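Long-range contacts in MAU2 chromatid cohesion factor homolog (Saccharomyces cerevisiae, PDB 4XDN), which forms a complex with SCC2 that is required for the association of cohesin with chromosomes and so takes part in sister chromatid cohesion: residues Val448-Leu453 against Leu484-Leu489; Ser30-Leu35 against Phe70-Thr75. One frame throughout, in Å; residues are numbered along the deposited sequence.

Contact 1 (Val448-Leu453 against Leu484-Leu489); sequences VKMISL and LQVEKL
Leu-453 and Met-450 lean against Val-486 and Leu-489 where helices 446-466 and 472-490 run antiparallel, the short segments at 154° with axes 9.7 Å apart. These four make the tight part; three are buried and Leu-489 is partly exposed. CB of Leu-453 sits 3.6 Å from CG2 of Val-486. Leu-453 CD1 meets Leu-489 CD1 at 3.7 Å, the two leucines crossing at about a right angle. Met-450 and Leu-489 lie alongside, pointing opposite ways, with Met-450 CG 3.7 Å from Leu-489 CB. A turn at chi3 (62°) brings Met-450 CE to 3.6 Å from Val-486 O and beside the CG1 methyl of Val-486. Trp-501 of helix 499-513 also packs on Met-450.

The loose side is at Lys-449, which is partly exposed. It offers little more than CB, 4.2 Å from Leu-489 CD1, and its chain runs on extended. Gln-485 forms a partly exposed rim that is close but not bonded: its OE1 is 3.3 Å from Leu-453 CD2. This is antiparallel packing of neighbouring helices in an all-helical part of the chain. No hydrogen bond or salt bridge joins the segments, so their direct contact rests mainly on apolar packing.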
ATOM      1  N   VAL A 448      -0.606   3.554  12.202  1.00 37.28           N
ATOM      2  CA  VAL A 448      -1.162   4.834  12.620  1.00 36.56           C
ATOM      3  C   VAL A 448      -1.756   4.717  14.017  1.00 37.86           C
ATOM      4  O   VAL A 448      -1.570   5.601  14.856  1.00 36.60           O
ATOM      5  CB  VAL A 448      -2.240   5.329  11.633  1.00 37.57           C
ATOM      6  CG1 VAL A 448      -2.967   6.561  12.175  1.00 36.35           C
ATOM      7  CG2 VAL A 448      -1.611   5.631  10.280  1.00 37.89           C
ATOM      8  N   LYS A 449      -2.472   3.623  14.260  1.00 39.20           N
ATOM      9  CA  LYS A 449      -3.038   3.354  15.575  1.00 40.41           C
ATOM     10  C   LYS A 449      -1.956   3.371  16.643  1.00 36.76           C
ATOM     11  O   LYS A 449      -2.155   3.897  17.736  1.00 38.53           O
ATOM     12  CB  LYS A 449      -3.753   2.000  15.594  1.00 44.18           C
ATOM     13  CG  LYS A 449      -5.091   1.983  14.885  1.00 47.40           C
ATOM     14  CD  LYS A 449      -5.787   0.645  15.077  1.00 49.88           C
ATOM     15  CE  LYS A 449      -7.197   0.668  14.522  1.00 53.18           C
ATOM     16  NZ  LYS A 449      -7.942  -0.577  14.850  1.00 58.11           N
ATOM     17  N   MET A 450      -0.806   2.798  16.313  1.00 34.03           N
ATOM     18  CA  MET A 450       0.271   2.654  17.278  1.00 36.11           C
ATOM     19  C   MET A 450       1.010   3.968  17.516  1.00 34.95           C
ATOM     20  O   MET A 450       1.408   4.260  18.643  1.00 36.53           O
ATOM     21  CB  MET A 450       1.245   1.576  16.814  1.00 36.64           C
ATOM     22  CG  MET A 450       0.718   0.157  17.032  1.00 41.95           C
ATOM     23  SD  MET A 450       1.993  -1.111  16.934  1.00 54.44           S
ATOM     24  CE  MET A 450       3.048  -0.606  18.299  1.00 59.43           C
ATOM     25  N   ILE A 451       1.196   4.755  16.461  1.00 33.70           N
ATOM     26  CA  ILE A 451       1.746   6.096  16.610  1.00 33.58           C
ATOM     27  C   ILE A 451       0.842   6.896  17.540  1.00 35.22           C
ATOM     28  O   ILE A 451       1.316   7.618  18.419  1.00 35.19           O
ATOM     29  CB  ILE A 451       1.883   6.822  15.251  1.00 34.64           C
ATOM     30  CG1 ILE A 451       2.977   6.159  14.408  1.00 36.07           C
ATOM     31  CG2 ILE A 451       2.210   8.312  15.452  1.00 33.93           C
ATOM     32  CD1 ILE A 451       3.051   6.653  12.977  1.00 36.50           C
ATOM     33  N   SER A 452      -0.465   6.751  17.342  1.00 35.45           N
ATOM     34  CA  SER A 452      -1.447   7.445  18.165  1.00 37.45           C
ATOM     35  C   SER A 452      -1.367   6.986  19.621  1.00 40.10           C
ATOM     36  O   SER A 452      -1.460   7.799  20.539  1.00 40.41           O
ATOM     37  CB  SER A 452      -2.858   7.215  17.617  1.00 40.04           C
ATOM     38  OG  SER A 452      -2.962   7.644  16.270  1.00 40.94           O
ATOM     39  N   LEU A 453      -1.187   5.686  19.828  1.00 39.10           N
ATOM     40  CA  LEU A 453      -1.139   5.130  21.176  1.00 41.10           C
ATOM     41  C   LEU A 453       0.146   5.520  21.897  1.00 38.03           C
ATOM     42  O   LEU A 453       0.136   5.747  23.106  1.00 38.10           O
ATOM     43  CB  LEU A 453      -1.270   3.605  21.137  1.00 42.69           C
ATOM     44  CG  LEU A 453      -2.668   3.041  20.868  1.00 46.67           C
ATOM     45  CD1 LEU A 453      -2.600   1.535  20.644  1.00 49.41           C
ATOM     46  CD2 LEU A 453      -3.620   3.364  22.012  1.00 47.70           C
ATOM     47  N   LEU A 484      -0.674  -1.704  27.247  1.00 51.26           N
ATOM     48  CA  LEU A 484      -1.035  -3.062  26.853  1.00 53.12           C
ATOM     49  C   LEU A 484      -1.533  -3.089  25.413  1.00 52.05           C
ATOM     50  O   LEU A 484      -1.283  -4.044  24.679  1.00 52.31           O
ATOM     51  CB  LEU A 484      -2.104  -3.633  27.789  1.00 56.92           C
ATOM     52  CG  LEU A 484      -1.640  -4.036  29.190  1.00 60.41           C
ATOM     53  CD1 LEU A 484      -2.842  -4.339  30.067  1.00 63.67           C
ATOM     54  CD2 LEU A 484      -0.708  -5.239  29.133  1.00 62.28           C
ATOM     55  N   GLN A 485      -2.233  -2.032  25.015  1.00 51.10           N
ATOM     56  CA  GLN A 485      -2.715  -1.904  23.645  1.00 50.25           C
ATOM     57  C   GLN A 485      -1.549  -1.784  22.669  1.00 47.75           C
ATOM     58  O   GLN A 485      -1.599  -2.325  21.564  1.00 47.52           O
ATOM     59  CB  GLN A 485      -3.640  -0.692  23.518  1.00 50.25           C
ATOM     60  CG  GLN A 485      -5.000  -0.890  24.170  1.00 54.51           C
ATOM     61  CD  GLN A 485      -5.767   0.408  24.354  1.00 57.42           C
ATOM     62  OE1 GLN A 485      -5.223   1.499  24.171  1.00 56.86           O
ATOM     63  NE2 GLN A 485      -7.036   0.295  24.724  1.00 60.92           N
ATOM     64  N   VAL A 486      -0.500  -1.079  23.080  1.00 46.32           N
ATOM     65  CA  VAL A 486       0.697  -0.932  22.258  1.00 46.99           C
ATOM     66  C   VAL A 486       1.389  -2.278  22.076  1.00 48.44           C
ATOM     67  O   VAL A 486       1.812  -2.621  20.974  1.00 49.80           O
ATOM     68  CB  VAL A 486       1.692   0.082  22.875  1.00 47.28           C
ATOM     69  CG1 VAL A 486       3.078  -0.034  22.233  1.00 46.47           C
ATOM     70  CG2 VAL A 486       1.160   1.500  22.732  1.00 47.27           C
ATOM     71  N   GLU A 487       1.506  -3.032  23.164  1.00 48.86           N
ATOM     72  CA  GLU A 487       2.167  -4.329  23.128  1.00 51.55           C
ATOM     73  C   GLU A 487       1.407  -5.312  22.243  1.00 51.63           C
ATOM     74  O   GLU A 487       2.010  -6.085  21.500  1.00 51.40           O
ATOM     75  CB  GLU A 487       2.298  -4.900  24.543  1.00 59.08           C
ATOM     76  CG  GLU A 487       3.190  -4.083  25.471  1.00 66.97           C
ATOM     77  CD  GLU A 487       4.653  -4.118  25.067  1.00 74.36           C
ATOM     78  OE1 GLU A 487       5.018  -4.933  24.194  1.00 76.69           O
ATOM     79  OE2 GLU A 487       5.442  -3.325  25.625  1.00 78.05           O
ATOM     80  N   LYS A 488       0.082  -5.272  22.329  1.00 52.17           N
ATOM     81  CA  LYS A 488      -0.765  -6.202  21.595  1.00 53.71           C
ATOM     82  C   LYS A 488      -0.650  -5.996  20.088  1.00 52.11           C
ATOM     83  O   LYS A 488      -0.468  -6.953  19.338  1.00 52.32           O
ATOM     84  CB  LYS A 488      -2.223  -6.051  22.037  1.00 56.54           C
ATOM     85  CG  LYS A 488      -3.172  -7.055  21.399  1.00 60.76           C
ATOM     86  CD  LYS A 488      -4.343  -7.366  22.319  1.00 65.62           C
ATOM     87  CE  LYS A 488      -5.251  -8.436  21.729  1.00 70.35           C
ATOM     88  NZ  LYS A 488      -6.014  -7.938  20.551  1.00 70.32           N
ATOM     89  N   LEU A 489      -0.751  -4.745  19.648  1.00 49.93           N
ATOM     90  CA  LEU A 489      -0.662  -4.429  18.227  1.00 49.60           C
ATOM     91  C   LEU A 489       0.750  -4.662  17.700  1.00 49.05           C
ATOM     92  O   LEU A 489       0.929  -5.159  16.590  1.00 47.86           O
ATOM     93  CB  LEU A 489      -1.084  -2.979  17.971  1.00 47.53           C
ATOM     94  CG  LEU A 489      -2.540  -2.626  18.288  1.00 49.63           C
ATOM     95  CD1 LEU A 489      -2.769  -1.132  18.133  1.00 48.48           C
ATOM     96  CD2 LEU A 489      -3.501  -3.406  17.399  1.00 52.21           C
TER

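Contact 2 (Ser30-Leu35 against Phe70-Thr75); sequences SQVYHL and FQLLKT
Tyr-33 and Leu-73 meet obliquely, with the leucine methyl CD1 at the edge of the tyrosine ring, near its plane. Leu-73 CD1 lies 4.0 Å from Tyr-33 CB and equally near the CA of Tyr-33. The other branch of Leu-73 serves a different neighbour: CD2 is 3.9 Å from CG1 of Val-32. Val-32 and Leu-73 pass alongside each other, pointing opposite ways. The chi1 of 174° swings CG1 of Val-32 away from its own backbone N and onto the CG and CD2 of Leu-73. Leu-72 adds a looser apolar contact, its CD2 4.5 Å from the same Val-32 methyl CG1.

The Tyr-33 and Phe-70 side chains run obliquely to one another. Phe-70 CE1 is 4.1 Å from both CE1 and CD1 of Tyr-33. Tyr-33 CE1 lies at the edge of the phenylalanine ring, near its plane.

The segments belong to helices 29-45 and 53-76, the first two helices of the modelled chain. They form an antiparallel helical hairpin, with segment axes 9.4 Å apart at 147°. Helix 81-98 packs beside it, touching Phe-70 through Glu-90 and Met-91.

All five touching residues are buried, yet no hydrogen bond links the two segments. The polar end of Tyr-33 is satisfied by helix 81-98, where OH is hydrogen-bonded to OE2 of Glu-90. This bond ties the ring to a third helix. Lys-74 makes a second tie to that helix through its salt bridge with Asp-84.

A chain of another protein packs on Val-32, Tyr-33, Leu-35 and Leu-72, and one of its aromatic side chains meets the Tyr-33 ring edge-to-face.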
ATOM      1  N   SER A  30     -19.780 -13.251 -40.100  1.00 30.76           N
ATOM      2  CA  SER A  30     -18.432 -12.743 -39.868  1.00 33.59           C
ATOM      3  C   SER A  30     -18.408 -11.214 -39.860  1.00 31.95           C
ATOM      4  O   SER A  30     -17.617 -10.604 -39.143  1.00 31.89           O
ATOM      5  CB  SER A  30     -17.465 -13.273 -40.929  1.00 36.54           C
ATOM      6  OG  SER A  30     -17.839 -12.843 -42.225  1.00 35.06           O
ATOM      7  N   GLN A  31     -19.273 -10.600 -40.659  1.00 30.30           N
ATOM      8  CA  GLN A  31     -19.347  -9.144 -40.717  1.00 31.41           C
ATOM      9  C   GLN A  31     -19.895  -8.570 -39.413  1.00 31.11           C
ATOM     10  O   GLN A  31     -19.420  -7.541 -38.936  1.00 30.93           O
ATOM     11  CB  GLN A  31     -20.207  -8.703 -41.907  1.00 29.57           C
ATOM     12  CG  GLN A  31     -19.463  -8.736 -43.239  1.00 29.77           C
ATOM     13  CD  GLN A  31     -20.382  -8.670 -44.443  1.00 31.65           C
ATOM     14  OE1 GLN A  31     -21.594  -8.837 -44.326  1.00 33.18           O
ATOM     15  NE2 GLN A  31     -19.803  -8.429 -45.612  1.00 30.71           N
ATOM     16  N   VAL A  32     -20.885  -9.243 -38.835  1.00 31.22           N
ATOM     17  CA  VAL A  32     -21.444  -8.824 -37.555  1.00 32.28           C
ATOM     18  C   VAL A  32     -20.400  -8.974 -36.458  1.00 32.52           C
ATOM     19  O   VAL A  32     -20.258  -8.105 -35.596  1.00 27.87           O
ATOM     20  CB  VAL A  32     -22.697  -9.643 -37.189  1.00 34.62           C
ATOM     21  CG1 VAL A  32     -23.188  -9.299 -35.785  1.00 34.01           C
ATOM     22  CG2 VAL A  32     -23.799  -9.400 -38.206  1.00 35.99           C
ATOM     23  N   TYR A  33     -19.675 -10.089 -36.502  1.00 34.06           N
ATOM     24  CA  TYR A  33     -18.634 -10.375 -35.525  1.00 31.76           C
ATOM     25  C   TYR A  33     -17.523  -9.332 -35.582  1.00 31.04           C
ATOM     26  O   TYR A  33     -17.078  -8.837 -34.548  1.00 30.98           O
ATOM     27  CB  TYR A  33     -18.058 -11.775 -35.759  1.00 30.11           C
ATOM     28  CG  TYR A  33     -16.893 -12.120 -34.862  1.00 29.59           C
ATOM     29  CD1 TYR A  33     -17.054 -12.214 -33.484  1.00 32.49           C
ATOM     30  CD2 TYR A  33     -15.632 -12.362 -35.393  1.00 29.55           C
ATOM     31  CE1 TYR A  33     -15.988 -12.532 -32.658  1.00 32.10           C
ATOM     32  CE2 TYR A  33     -14.560 -12.682 -34.575  1.00 32.54           C
ATOM     33  CZ  TYR A  33     -14.744 -12.766 -33.209  1.00 33.71           C
ATOM     34  OH  TYR A  33     -13.682 -13.083 -32.396  1.00 36.12           O
ATOM     35  N   HIS A  34     -17.084  -8.998 -36.792  1.00 29.01           N
ATOM     36  CA  HIS A  34     -16.014  -8.022 -36.970  1.00 32.32           C
ATOM     37  C   HIS A  34     -16.464  -6.610 -36.610  1.00 31.90           C
ATOM     38  O   HIS A  34     -15.656  -5.797 -36.167  1.00 34.35           O
ATOM     39  CB  HIS A  34     -15.490  -8.056 -38.409  1.00 33.67           C
ATOM     40  CG  HIS A  34     -14.785  -9.326 -38.763  1.00 37.59           C
ATOM     41  ND1 HIS A  34     -14.350 -10.229 -37.806  1.00 38.27           N
ATOM     42  CD2 HIS A  34     -14.445  -9.866 -39.957  1.00 38.34           C
ATOM     43  CE1 HIS A  34     -13.778 -11.258 -38.396  1.00 40.03           C
ATOM     44  NE2 HIS A  34     -13.810 -11.055 -39.707  1.00 39.99           N
ATOM     45  N   LEU A  35     -17.748  -6.319 -36.799  1.00 29.52           N
ATOM     46  CA  LEU A  35     -18.294  -5.029 -36.399  1.00 29.33           C
ATOM     47  C   LEU A  35     -18.273  -4.884 -34.884  1.00 29.66           C
ATOM     48  O   LEU A  35     -17.915  -3.829 -34.358  1.00 30.34           O
ATOM     49  CB  LEU A  35     -19.721  -4.852 -36.923  1.00 28.82           C
ATOM     50  CG  LEU A  35     -19.859  -4.414 -38.381  1.00 29.48           C
ATOM     51  CD1 LEU A  35     -21.303  -4.542 -38.832  1.00 28.77           C
ATOM     52  CD2 LEU A  35     -19.366  -2.986 -38.568  1.00 31.23           C
ATOM     53  N   PHE A  70     -22.673  -8.475 -30.371  1.00 31.67           N
ATOM     54  CA  PHE A  70     -22.349  -9.783 -29.810  1.00 32.49           C
ATOM     55  C   PHE A  70     -23.619 -10.535 -29.421  1.00 32.88           C
ATOM     56  O   PHE A  70     -23.766 -11.722 -29.717  1.00 32.65           O
ATOM     57  CB  PHE A  70     -21.444  -9.648 -28.581  1.00 30.21           C
ATOM     58  CG  PHE A  70     -19.988  -9.427 -28.904  1.00 28.68           C
ATOM     59  CD1 PHE A  70     -19.339 -10.212 -29.845  1.00 27.78           C
ATOM     60  CD2 PHE A  70     -19.268  -8.437 -28.252  1.00 28.00           C
ATOM     61  CE1 PHE A  70     -18.001 -10.009 -30.132  1.00 25.15           C
ATOM     62  CE2 PHE A  70     -17.930  -8.227 -28.538  1.00 26.87           C
ATOM     63  CZ  PHE A  70     -17.295  -9.013 -29.479  1.00 26.59           C
ATOM     64  N   GLN A  71     -24.528  -9.838 -28.744  1.00 31.78           N
ATOM     65  CA  GLN A  71     -25.792 -10.430 -28.323  1.00 33.71           C
ATOM     66  C   GLN A  71     -26.589 -10.885 -29.536  1.00 37.08           C
ATOM     67  O   GLN A  71     -27.303 -11.889 -29.492  1.00 35.01           O
ATOM     68  CB  GLN A  71     -26.602  -9.434 -27.494  1.00 33.05           C
ATOM     69  CG  GLN A  71     -26.030  -9.204 -26.112  1.00 35.32           C
ATOM     70  CD  GLN A  71     -26.790  -8.164 -25.310  1.00 36.28           C
ATOM     71  OE1 GLN A  71     -27.298  -7.185 -25.856  1.00 38.38           O
ATOM     72  NE2 GLN A  71     -26.871  -8.375 -24.002  1.00 36.01           N
ATOM     73  N   LEU A  72     -26.447 -10.135 -30.621  1.00 37.95           N
ATOM     74  CA  LEU A  72     -27.105 -10.453 -31.877  1.00 39.74           C
ATOM     75  C   LEU A  72     -26.686 -11.839 -32.361  1.00 36.76           C
ATOM     76  O   LEU A  72     -27.517 -12.625 -32.810  1.00 36.26           O
ATOM     77  CB  LEU A  72     -26.762  -9.393 -32.924  1.00 43.58           C
ATOM     78  CG  LEU A  72     -27.817  -8.965 -33.945  1.00 51.25           C
ATOM     79  CD1 LEU A  72     -29.139  -8.579 -33.296  1.00 54.37           C
ATOM     80  CD2 LEU A  72     -27.258  -7.796 -34.736  1.00 51.80           C
ATOM     81  N   LEU A  73     -25.394 -12.134 -32.251  1.00 34.15           N
ATOM     82  CA  LEU A  73     -24.863 -13.423 -32.667  1.00 36.02           C
ATOM     83  C   LEU A  73     -25.430 -14.558 -31.822  1.00 38.99           C
ATOM     84  O   LEU A  73     -25.818 -15.597 -32.350  1.00 40.13           O
ATOM     85  CB  LEU A  73     -23.333 -13.427 -32.581  1.00 34.65           C
ATOM     86  CG  LEU A  73     -22.594 -12.558 -33.600  1.00 33.50           C
ATOM     87  CD1 LEU A  73     -21.106 -12.497 -33.281  1.00 30.60           C
ATOM     88  CD2 LEU A  73     -22.814 -13.080 -35.015  1.00 33.85           C
ATOM     89  N   LYS A  74     -25.481 -14.352 -30.511  1.00 39.06           N
ATOM     90  CA  LYS A  74     -25.916 -15.398 -29.593  1.00 43.30           C
ATOM     91  C   LYS A  74     -27.408 -15.713 -29.697  1.00 45.73           C
ATOM     92  O   LYS A  74     -27.828 -16.831 -29.398  1.00 45.79           O
ATOM     93  CB  LYS A  74     -25.581 -15.005 -28.154  1.00 43.92           C
ATOM     94  CG  LYS A  74     -24.118 -15.204 -27.788  1.00 44.61           C
ATOM     95  CD  LYS A  74     -23.857 -14.956 -26.311  1.00 44.65           C
ATOM     96  CE  LYS A  74     -24.520 -15.999 -25.415  1.00 44.97           C
ATOM     97  NZ  LYS A  74     -24.085 -17.389 -25.723  1.00 46.00           N
ATOM     98  N   THR A  75     -28.201 -14.735 -30.128  1.00 46.56           N
ATOM     99  CA  THR A  75     -29.658 -14.866 -30.113  1.00 48.58           C
ATOM    100  C   THR A  75     -30.263 -15.175 -31.482  1.00 45.72           C
ATOM    101  O   THR A  75     -31.335 -15.774 -31.564  1.00 46.65           O
ATOM    102  CB  THR A  75     -30.317 -13.581 -29.581  1.00 51.92           C
ATOM    103  OG1 THR A  75     -29.894 -12.462 -30.368  1.00 53.16           O
ATOM    104  CG2 THR A  75     -29.938 -13.352 -28.129  1.00 52.82           C
TER

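Contacts 1 and 2 are separate packing sites on opposite sides of the chain's centre. Their centres are about 59 Å apart and their nearest atoms about 44 Å apart, so they do not touch. Both segments of contact 2 precede those of contact 1 in sequence. The centre of contact 1 is about 18 Å from the centre of the chain, that of contact 2 about 44 Å, near the N-terminal end. Each joins antiparallel helices, and all four segments belong to the cohesin loading factor region. A chain of another protein approaches both: it packs on several residues of contact 2, but at contact 1 it comes near Ile-451 alone.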